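Local coordinates for gamma-resorcylate decarboxylase (Polaromonas, PDB 4QRO), which probably catalyses the metal-dependent, non-oxidative decarboxylation of gamma-resorcylate (2,6-dihydroxybenzoate) to resorcinol and carbon dioxide, at residues M1-T13 against R281-I293. Sequence-based numbering, arbitrary orientation.
Sequences MNGKIALEEHFAT and RILFSTDWPFENI. With MN (manganese (II) ion), chain K; 38L (2-nitrobenzene-1,3-diol), chain M.
L283 opens the contact with a methyl-to-methyl touch, its CD1 lying 3.9 Å from CD1 of L7, the two side chains crossing at about a right angle. Next, F284 offers one ring face to the aliphatic part of K4, whose CD sits over it in a CH-pi contact 4.1 Å from the ring centroid, while K4 NZ reaches on to the carbonyls of M1 and H50. S285 OG takes the backbone N-H of L7 at 2.9 Å and gives its own proton to F284 O. At T286 the backbone N is held by E9 OE1 (3.0 Å) through the syn lone pair; E8 N reaches the same oxygen from the anti side, well out of the carboxylate plane, so that two backbone N-H groups grip OE1 of the bent E9 chain. In this amidohydrolase-type beta/alpha barrel, strand 4-11 thus closes against the chain following strand 282-283, and both carry metal ligands. D287 OD1 binds manganese at 2.2 Å, beside E8 OE1 and H10 NE2, with H164 and two oxygens of 2-nitroresorcinol completing the site. E8 and D287 point the same way, their carboxylate planes 67° apart; with CG anti to the backbone N (chi1 -158°) and the chain extended beyond, E8 carries OE1 to the metal while OE2 is hydrogen-bonded to Y162 and S262. W288 O receives H10 N nearly straight (2.9 Å, 172°), ahead of a cis peptide to P289, whose CD packs on H10 CB. F290 spreads a ring face under the inhibitor, CAC of the inhibitor 3.4 Å above the F290 ring plane, over the ring centre, and turns its edge to H10 CD2.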
loop_
_atom_site.group_PDB
_atom_site.type_symbol
_atom_site.label_atom_id
_atom_site.label_comp_id
_atom_site.label_asym_id
_atom_site.label_seq_id
_atom_site.Cartn_x
_atom_site.Cartn_y
_atom_site.Cartn_z
ATOM N N MET A 1 14.364 27.119 -7.507
ATOM C CA MET A 1 14.948 26.369 -8.658
ATOM C C MET A 1 14.083 26.550 -9.896
ATOM O O MET A 1 13.007 25.962 -9.984
ATOM C CB MET A 1 15.071 24.867 -8.342
ATOM C CG MET A 1 15.412 24.006 -9.562
ATOM S SD MET A 1 15.553 22.240 -9.234
ATOM C CE MET A 1 17.093 22.235 -8.285
ATOM N N ASN A 2 14.564 27.351 -10.845
ATOM C CA ASN A 2 13.920 27.484 -12.148
ATOM C C ASN A 2 14.245 26.299 -13.053
ATOM O O ASN A 2 15.209 25.563 -12.830
ATOM C CB ASN A 2 14.359 28.778 -12.856
ATOM C CG ASN A 2 13.748 30.026 -12.244
ATOM O OD1 ASN A 2 12.601 30.024 -11.795
ATOM N ND2 ASN A 2 14.515 31.112 -12.241
ATOM N N GLY A 3 13.427 26.117 -14.082
ATOM C CA GLY A 3 13.678 25.097 -15.074
ATOM C C GLY A 3 13.106 23.721 -14.766
ATOM O O GLY A 3 13.494 22.755 -15.424
ATOM N N LYS A 4 12.183 23.605 -13.801
ATOM C CA LYS A 4 11.649 22.284 -13.465
ATOM C C LYS A 4 10.699 21.777 -14.542
ATOM O O LYS A 4 10.072 22.552 -15.295
ATOM C CB LYS A 4 10.936 22.245 -12.106
ATOM C CG LYS A 4 11.857 22.441 -10.908
ATOM C CD LYS A 4 11.128 22.339 -9.573
ATOM C CE LYS A 4 10.068 23.420 -9.353
ATOM N NZ LYS A 4 10.594 24.771 -9.017
ATOM N N ILE A 5 10.636 20.460 -14.620
ATOM C CA ILE A 5 9.739 19.784 -15.522
ATOM C C ILE A 5 8.767 18.986 -14.652
ATOM O O ILE A 5 9.172 18.340 -13.692
ATOM C CB ILE A 5 10.509 18.857 -16.487
ATOM C CG1 ILE A 5 11.483 19.670 -17.363
ATOM C CG2 ILE A 5 9.534 18.025 -17.310
ATOM C CD1 ILE A 5 12.494 18.824 -18.100
ATOM N N ALA A 6 7.487 19.077 -14.978
ATOM C CA ALA A 6 6.424 18.449 -14.195
ATOM C C ALA A 6 5.584 17.623 -15.140
ATOM O O ALA A 6 5.373 18.046 -16.287
ATOM C CB ALA A 6 5.628 19.515 -13.498
ATOM N N LEU A 7 5.204 16.411 -14.740
ATOM C CA LEU A 7 4.492 15.492 -15.652
ATOM C C LEU A 7 3.282 14.719 -15.129
ATOM O O LEU A 7 2.897 13.720 -15.720
ATOM C CB LEU A 7 5.486 14.494 -16.286
ATOM C CG LEU A 7 6.285 13.584 -15.349
ATOM C CD1 LEU A 7 6.482 12.219 -15.978
ATOM C CD2 LEU A 7 7.624 14.218 -14.974
ATOM N N GLU A 8 2.713 15.129 -14.009
ATOM C CA GLU A 8 1.368 14.700 -13.648
ATOM C C GLU A 8 0.539 15.959 -13.470
ATOM O O GLU A 8 0.243 16.396 -12.358
ATOM C CB GLU A 8 1.327 13.815 -12.385
ATOM C CG GLU A 8 0.056 12.972 -12.361
ATOM C CD GLU A 8 -0.107 12.098 -11.128
ATOM O OE1 GLU A 8 -1.223 12.097 -10.546
ATOM O OE2 GLU A 8 0.840 11.360 -10.792
ATOM N N GLU A 9 0.158 16.525 -14.606
ATOM C CA GLU A 9 -0.377 17.859 -14.686
ATOM C C GLU A 9 -1.593 17.744 -15.624
ATOM O O GLU A 9 -1.471 17.479 -16.836
ATOM C CB GLU A 9 0.680 18.854 -15.232
ATOM C CG GLU A 9 2.151 18.635 -14.789
ATOM C CD GLU A 9 2.379 18.654 -13.275
ATOM O OE1 GLU A 9 3.052 17.717 -12.735
ATOM O OE2 GLU A 9 1.904 19.600 -12.604
ATOM N N HIS A 10 -2.765 17.875 -15.035
ATOM C CA HIS A 10 -3.977 17.454 -15.675
ATOM C C HIS A 10 -4.796 18.611 -16.221
ATOM O O HIS A 10 -4.754 19.719 -15.700
ATOM C CB HIS A 10 -4.855 16.688 -14.688
ATOM C CG HIS A 10 -4.203 15.488 -14.076
ATOM N ND1 HIS A 10 -3.904 14.352 -14.799
ATOM C CD2 HIS A 10 -3.875 15.218 -12.789
ATOM C CE1 HIS A 10 -3.376 13.448 -13.990
ATOM N NE2 HIS A 10 -3.362 13.943 -12.764
ATOM N N PHE A 11 -5.599 18.299 -17.233
ATOM C CA PHE A 11 -6.600 19.226 -17.766
ATOM C C PHE A 11 -7.830 18.398 -18.132
ATOM O O PHE A 11 -7.795 17.140 -18.139
ATOM C CB PHE A 11 -6.066 19.935 -19.026
ATOM C CG PHE A 11 -5.968 19.023 -20.223
ATOM C CD1 PHE A 11 -7.049 18.857 -21.085
ATOM C CD2 PHE A 11 -4.836 18.256 -20.431
ATOM C CE1 PHE A 11 -6.991 17.981 -22.146
ATOM C CE2 PHE A 11 -4.753 17.389 -21.504
ATOM C CZ PHE A 11 -5.847 17.233 -22.355
ATOM N N ALA A 12 -8.918 19.088 -18.449
ATOM C CA ALA A 12 -10.139 18.416 -18.915
ATOM C C ALA A 12 -10.701 19.119 -20.143
ATOM O O ALA A 12 -10.449 20.311 -20.352
ATOM C CB ALA A 12 -11.182 18.396 -17.823
ATOM N N THR A 13 -11.424 18.357 -20.958
ATOM C CA THR A 13 -12.334 18.940 -21.947
ATOM C C THR A 13 -13.733 18.999 -21.322
ATOM O O THR A 13 -13.977 18.379 -20.274
ATOM C CB THR A 13 -12.348 18.129 -23.258
ATOM O OG1 THR A 13 -12.781 16.789 -22.994
ATOM C CG2 THR A 13 -10.957 18.089 -23.866
ATOM N N ARG A 281 15.691 7.700 -10.774
ATOM C CA ARG A 281 14.370 7.218 -11.229
ATOM C C ARG A 281 13.207 7.931 -10.555
ATOM O O ARG A 281 12.068 7.458 -10.603
ATOM C CB ARG A 281 14.254 5.704 -11.033
ATOM C CG ARG A 281 15.215 4.955 -11.935
ATOM C CD ARG A 281 15.073 3.450 -11.895
ATOM N NE ARG A 281 15.870 2.866 -12.962
ATOM C CZ ARG A 281 15.377 2.465 -14.126
ATOM N NH1 ARG A 281 14.068 2.534 -14.364
ATOM N NH2 ARG A 281 16.193 1.957 -15.037
ATOM N N ILE A 282 13.487 9.091 -9.966
ATOM C CA ILE A 282 12.487 9.915 -9.315
ATOM C C ILE A 282 12.347 11.251 -10.065
ATOM O O ILE A 282 13.335 11.888 -10.388
ATOM C CB ILE A 282 12.824 10.108 -7.823
ATOM C CG1 ILE A 282 12.869 8.718 -7.164
ATOM C CG2 ILE A 282 11.740 10.920 -7.139
ATOM C CD1 ILE A 282 13.350 8.715 -5.729
ATOM N N LEU A 283 11.098 11.612 -10.370
ATOM C CA LEU A 283 10.778 12.783 -11.137
ATOM C C LEU A 283 9.866 13.728 -10.352
ATOM O O LEU A 283 8.897 13.288 -9.752
ATOM C CB LEU A 283 10.056 12.366 -12.423
ATOM C CG LEU A 283 10.626 11.166 -13.208
ATOM C CD1 LEU A 283 9.813 10.841 -14.458
ATOM C CD2 LEU A 283 12.037 11.439 -13.612
ATOM N N PHE A 284 10.161 15.028 -10.413
ATOM C CA PHE A 284 9.267 16.038 -9.872
ATOM C C PHE A 284 7.941 16.010 -10.626
ATOM O O PHE A 284 7.911 15.785 -11.825
ATOM C CB PHE A 284 9.911 17.432 -9.928
ATOM C CG PHE A 284 9.005 18.549 -9.441
ATOM C CD1 PHE A 284 8.718 18.713 -8.098
ATOM C CD2 PHE A 284 8.414 19.414 -10.343
ATOM C CE1 PHE A 284 7.907 19.751 -7.671
ATOM C CE2 PHE A 284 7.598 20.430 -9.929
ATOM C CZ PHE A 284 7.323 20.596 -8.588
ATOM N N SER A 285 6.841 16.153 -9.892
ATOM C CA SER A 285 5.522 16.403 -10.487
ATOM C C SER A 285 4.648 16.946 -9.385
ATOM O O SER A 285 5.013 16.859 -8.217
ATOM C CB SER A 285 4.913 15.136 -11.080
ATOM O OG SER A 285 5.577 14.802 -12.301
ATOM N N THR A 286 3.512 17.522 -9.754
ATOM C CA THR A 286 2.683 18.227 -8.809
ATOM C C THR A 286 1.309 17.582 -8.574
ATOM O O THR A 286 0.842 17.565 -7.433
ATOM C CB THR A 286 2.472 19.700 -9.246
ATOM O OG1 THR A 286 1.645 19.729 -10.404
ATOM C CG2 THR A 286 3.778 20.384 -9.565
ATOM N N ASP A 287 0.674 17.038 -9.634
ATOM C CA ASP A 287 -0.744 16.637 -9.617
ATOM C C ASP A 287 -1.710 17.837 -9.679
ATOM O O ASP A 287 -2.869 17.715 -9.325
ATOM C CB ASP A 287 -1.070 15.769 -8.410
ATOM C CG ASP A 287 -2.110 14.692 -8.714
ATOM O OD1 ASP A 287 -2.668 14.630 -9.853
ATOM O OD2 ASP A 287 -2.355 13.891 -7.788
ATOM N N TRP A 288 -1.219 18.974 -10.128
ATOM C CA TRP A 288 -2.082 20.096 -10.446
ATOM C C TRP A 288 -3.139 19.566 -11.394
ATOM O O TRP A 288 -2.803 18.812 -12.313
ATOM C CB TRP A 288 -1.288 21.231 -11.072
ATOM C CG TRP A 288 -2.098 22.415 -11.524
ATOM C CD1 TRP A 288 -2.502 22.676 -12.826
ATOM C CD2 TRP A 288 -2.572 23.510 -10.735
ATOM N NE1 TRP A 288 -3.190 23.852 -12.873
ATOM C CE2 TRP A 288 -3.262 24.391 -11.611
ATOM C CE3 TRP A 288 -2.519 23.824 -9.373
ATOM C CZ2 TRP A 288 -3.850 25.595 -11.170
ATOM C CZ3 TRP A 288 -3.113 25.039 -8.928
ATOM C CH2 TRP A 288 -3.776 25.890 -9.830
ATOM N N PRO A 289 -4.410 19.937 -11.168
ATOM C CA PRO A 289 -4.931 20.934 -10.228
ATOM C C PRO A 289 -5.521 20.394 -8.940
ATOM O O PRO A 289 -6.145 21.153 -8.166
ATOM C CB PRO A 289 -6.007 21.630 -11.056
ATOM C CG PRO A 289 -6.574 20.514 -11.847
ATOM C CD PRO A 289 -5.420 19.612 -12.194
ATOM N N PHE A 290 -5.282 19.116 -8.680
ATOM C CA PHE A 290 -5.822 18.456 -7.490
ATOM C C PHE A 290 -4.938 18.750 -6.287
ATOM O O PHE A 290 -5.389 18.623 -5.119
ATOM C CB PHE A 290 -5.971 16.942 -7.750
ATOM C CG PHE A 290 -6.852 16.626 -8.925
ATOM C CD1 PHE A 290 -8.216 16.725 -8.820
ATOM C CD2 PHE A 290 -6.303 16.276 -10.164
ATOM C CE1 PHE A 290 -9.028 16.482 -9.912
ATOM C CE2 PHE A 290 -7.116 16.018 -11.264
ATOM C CZ PHE A 290 -8.477 16.108 -11.126
ATOM N N GLU A 291 -3.681 19.091 -6.581
ATOM C CA GLU A 291 -2.751 19.695 -5.637
ATOM C C GLU A 291 -2.295 21.041 -6.167
ATOM O O GLU A 291 -2.223 21.245 -7.398
ATOM C CB GLU A 291 -1.491 18.850 -5.487
ATOM C CG GLU A 291 -1.723 17.426 -5.099
ATOM C CD GLU A 291 -2.205 17.292 -3.686
ATOM O OE1 GLU A 291 -2.087 18.277 -2.911
ATOM O OE2 GLU A 291 -2.724 16.207 -3.381
ATOM N N ASN A 292 -1.959 21.943 -5.251
ATOM C CA ASN A 292 -1.398 23.255 -5.607
ATOM C C ASN A 292 0.026 23.174 -6.117
ATOM O O ASN A 292 0.861 22.452 -5.551
ATOM C CB ASN A 292 -1.391 24.216 -4.414
ATOM C CG ASN A 292 -2.710 24.942 -4.210
ATOM O OD1 ASN A 292 -3.745 24.600 -4.808
ATOM N ND2 ASN A 292 -2.671 25.977 -3.386
ATOM N N ILE A 293 0.297 23.912 -7.192
ATOM C CA ILE A 293 1.642 24.108 -7.686
ATOM C C ILE A 293 2.556 24.680 -6.594
ATOM O O ILE A 293 3.676 24.193 -6.423
ATOM C CB ILE A 293 1.663 24.989 -8.960
ATOM C CG1 ILE A 293 1.091 24.209 -10.149
ATOM C CG2 ILE A 293 3.088 25.448 -9.283
ATOM C CD1 ILE A 293 0.602 25.086 -11.285
HETATM MN MN MN K . -3.253 12.797 -10.838
HETATM O OAK 38L M . -3.815 11.710 -8.835
HETATM N NAG 38L M . -4.511 12.087 -7.933
HETATM O OAJ 38L M . -4.215 11.752 -6.787
HETATM C CAA 38L M . -5.637 12.900 -8.214
HETATM C CAF 38L M . -6.442 13.286 -7.147
HETATM O OAH 38L M . -5.876 13.548 -5.935
HETATM C CAE 38L M . -7.822 13.407 -7.311
HETATM C CAD 38L M . -8.402 13.198 -8.557
HETATM C CAC 38L M . -7.587 12.981 -9.665
HETATM C CAB 38L M . -6.206 12.876 -9.504
HETATM O OAI 38L M . -5.420 12.730 -10.615
#